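Local structure of uncharacterized protein (Bordetella bronchiseptica RB50, 3BE3) at residues V35-T40 with R53-W58. The protein is of unknown function, but belongs to the DUF1653 family and probably adopts a small SH3-like beta fold. Numbering follows the deposited sequence.
With SO4 (sulfate ion), chain D.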
loop_
_atom_site.group_PDB
_atom_site.type_symbol
_atom_site.label_atom_id
_atom_site.label_comp_id
_atom_site.label_asym_id
_atom_site.label_seq_id
_atom_site.Cartn_x
_atom_site.Cartn_y
_atom_site.Cartn_z
ATOM N N VAL B 35 -3.846 -2.135 9.853
ATOM C CA VAL B 35 -2.494 -2.420 9.402
ATOM C C VAL B 35 -2.554 -3.356 8.193
ATOM O O VAL B 35 -3.146 -4.435 8.269
ATOM C CB VAL B 35 -1.708 -3.057 10.560
ATOM C CG1 VAL B 35 -0.327 -3.468 10.098
ATOM C CG2 VAL B 35 -1.566 -2.045 11.691
ATOM N N VAL B 36 -1.962 -2.938 7.076
ATOM C CA VAL B 36 -1.996 -3.745 5.856
ATOM C C VAL B 36 -0.614 -4.003 5.243
ATOM O O VAL B 36 0.340 -3.266 5.500
ATOM C CB VAL B 36 -2.865 -3.053 4.771
ATOM C CG1 VAL B 36 -4.264 -2.788 5.297
ATOM C CG2 VAL B 36 -2.206 -1.738 4.346
ATOM N N VAL B 37 -0.516 -5.051 4.426
ATOM C CA VAL B 37 0.730 -5.377 3.733
ATOM C C VAL B 37 0.599 -4.815 2.316
ATOM O O VAL B 37 -0.433 -4.995 1.664
ATOM C CB VAL B 37 0.967 -6.921 3.629
ATOM C CG1 VAL B 37 2.213 -7.222 2.777
ATOM C CG2 VAL B 37 1.112 -7.526 5.022
ATOM N N VAL B 38 1.635 -4.113 1.862
ATOM C CA VAL B 38 1.677 -3.539 0.517
ATOM C C VAL B 38 2.565 -4.490 -0.278
ATOM O O VAL B 38 3.720 -4.706 0.091
ATOM C CB VAL B 38 2.319 -2.128 0.522
ATOM C CG1 VAL B 38 2.428 -1.591 -0.906
ATOM C CG2 VAL B 38 1.475 -1.190 1.371
ATOM N N TYR B 39 2.032 -5.067 -1.351
ATOM C CA TYR B 39 2.802 -6.022 -2.145
ATOM C C TYR B 39 2.526 -5.974 -3.652
ATOM O O TYR B 39 1.462 -5.532 -4.091
ATOM C CB TYR B 39 2.550 -7.439 -1.610
ATOM C CG TYR B 39 1.113 -7.944 -1.695
ATOM C CD1 TYR B 39 0.747 -8.920 -2.620
ATOM C CD2 TYR B 39 0.130 -7.481 -0.826
ATOM C CE1 TYR B 39 -0.561 -9.424 -2.674
ATOM C CE2 TYR B 39 -1.179 -7.980 -0.875
ATOM C CZ TYR B 39 -1.520 -8.952 -1.797
ATOM O OH TYR B 39 -2.804 -9.463 -1.812
ATOM N N THR B 40 3.485 -6.451 -4.439
ATOM C CA THR B 40 3.362 -6.453 -5.891
ATOM C C THR B 40 3.447 -7.889 -6.377
ATOM O O THR B 40 4.189 -8.688 -5.812
ATOM C CB THR B 40 4.518 -5.656 -6.533
ATOM O OG1 THR B 40 4.615 -4.371 -5.909
ATOM C CG2 THR B 40 4.288 -5.482 -8.036
ATOM N N ARG B 53 -3.313 -5.902 1.668
ATOM C CA ARG B 53 -4.089 -6.907 2.388
ATOM C C ARG B 53 -3.799 -6.813 3.877
ATOM O O ARG B 53 -2.649 -6.632 4.277
ATOM C CB ARG B 53 -3.742 -8.304 1.879
ATOM C CG ARG B 53 -4.697 -9.379 2.353
ATOM C CD ARG B 53 -4.557 -10.644 1.519
ATOM N NE ARG B 53 -5.644 -11.584 1.776
ATOM C CZ ARG B 53 -5.834 -12.708 1.092
ATOM N NH1 ARG B 53 -5.005 -13.032 0.108
ATOM N NH2 ARG B 53 -6.852 -13.497 1.395
ATOM N N LEU B 54 -4.843 -6.943 4.692
ATOM C CA LEU B 54 -4.687 -6.874 6.140
ATOM C C LEU B 54 -3.568 -7.803 6.600
ATOM O O LEU B 54 -3.465 -8.947 6.156
ATOM C CB LEU B 54 -6.005 -7.258 6.835
ATOM C CG LEU B 54 -7.194 -6.320 6.597
ATOM C CD1 LEU B 54 -8.474 -6.955 7.113
ATOM C CD2 LEU B 54 -6.931 -4.980 7.285
ATOM N N LEU B 55 -2.723 -7.302 7.490
ATOM C CA LEU B 55 -1.616 -8.090 8.007
ATOM C C LEU B 55 -2.102 -9.370 8.691
ATOM O O LEU B 55 -1.527 -10.446 8.509
ATOM C CB LEU B 55 -0.804 -7.246 8.994
ATOM C CG LEU B 55 0.375 -7.917 9.702
ATOM C CD1 LEU B 55 1.431 -8.296 8.691
ATOM C CD2 LEU B 55 0.961 -6.976 10.709
ATOM N N ARG B 56 -3.165 -9.254 9.480
ATOM C CA ARG B 56 -3.682 -10.414 10.192
ATOM C C ARG B 56 -4.246 -11.492 9.265
ATOM O O ARG B 56 -4.254 -12.665 9.622
ATOM C CB ARG B 56 -4.724 -9.984 11.233
ATOM C CG ARG B 56 -5.950 -9.294 10.686
ATOM C CD ARG B 56 -6.898 -8.965 11.838
ATOM N NE ARG B 56 -8.214 -8.539 11.368
ATOM C CZ ARG B 56 -8.556 -7.279 11.105
ATOM N NH1 ARG B 56 -7.674 -6.295 11.269
ATOM N NH2 ARG B 56 -9.782 -7.011 10.671
ATOM N N ILE B 57 -4.705 -11.104 8.078
ATOM C CA ILE B 57 -5.215 -12.088 7.125
ATOM C C ILE B 57 -4.013 -12.700 6.395
ATOM O O ILE B 57 -3.955 -13.909 6.163
ATOM C CB ILE B 57 -6.167 -11.451 6.082
ATOM C CG1 ILE B 57 -7.376 -10.817 6.783
ATOM C CG2 ILE B 57 -6.616 -12.508 5.086
ATOM C CD1 ILE B 57 -8.207 -11.781 7.604
ATOM N N TRP B 58 -3.054 -11.848 6.038
ATOM C CA TRP B 58 -1.825 -12.271 5.357
ATOM C C TRP B 58 -1.120 -13.332 6.200
ATOM O O TRP B 58 -0.599 -14.314 5.667
ATOM C CB TRP B 58 -0.899 -11.057 5.157
ATOM C CG TRP B 58 0.485 -11.327 4.577
ATOM C CD1 TRP B 58 1.560 -11.842 5.233
ATOM C CD2 TRP B 58 0.945 -11.019 3.245
ATOM N NE1 TRP B 58 2.662 -11.863 4.403
ATOM C CE2 TRP B 58 2.309 -11.357 3.182
ATOM C CE3 TRP B 58 0.338 -10.471 2.113
ATOM C CZ2 TRP B 58 3.068 -11.185 2.017
ATOM C CZ3 TRP B 58 1.101 -10.300 0.958
ATOM C CH2 TRP B 58 2.445 -10.646 0.925
HETATM S S SO4 D . -6.478 -16.365 -0.850
HETATM O O1 SO4 D . -5.239 -15.988 -0.138
HETATM O O2 SO4 D . -7.124 -17.477 -0.127
HETATM O O3 SO4 D . -7.393 -15.215 -0.890
HETATM O O4 SO4 D . -6.150 -16.786 -2.221
HETATM O O HOH W 1 -4.162 -6.232 10.251
HETATM O O HOH W 2 -3.417 -12.038 -2.259
#
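Two donors grip Val35 O: Leu55 N, 3.0 Å away in a nearly straight hydrogen bond (N-H...O 174°), and a water, which also accepts a bond from Arg56 N and so ties the strand to the first turn of the helix. Two residues further along the strand, Val37 and Arg53 form an antiparallel hydrogen-bonded pair, with Val37 N to Arg53 O at 2.7 Å and Arg53 N answering to Val37 O. The backbones are those of a beta hairpin, strands 35-41 and 50-54, whose second strand runs straight into the short helix 55-58. Leu54 sits at the N-cap, its O accepting Trp58 N. The turn brings Trp58 against the strand, on the side that carries Val37 and Arg53. With CG anti to the backbone N (chi1 175°), its indole reaches back across Val37, whose CG1 stands over the six-membered ring in a CH-pi contact, 3.7 Å from the ring centroid. A branched valine suits this place: its CG2 still meets Leu55 CD1 at 3.8 Å. The far edge of the same ring points at the Tyr39 face in a T-shaped pair, planes at 67°, Trp58 CZ3 lying over the phenol's centre. Tyr39 adds a polar end, its OH bonding a water that also takes a weak hydrogen bond from Arg53 NH1. The long, extended Arg53 carries its guanidinium to a sulfate, probably from the crystallisation liquor, which NH1 (to O1, 3.0 Å) and NH2 (to O3, 2.9 Å) clasp edge-on, while His15, Tyr16 and Arg71 bind the same anion.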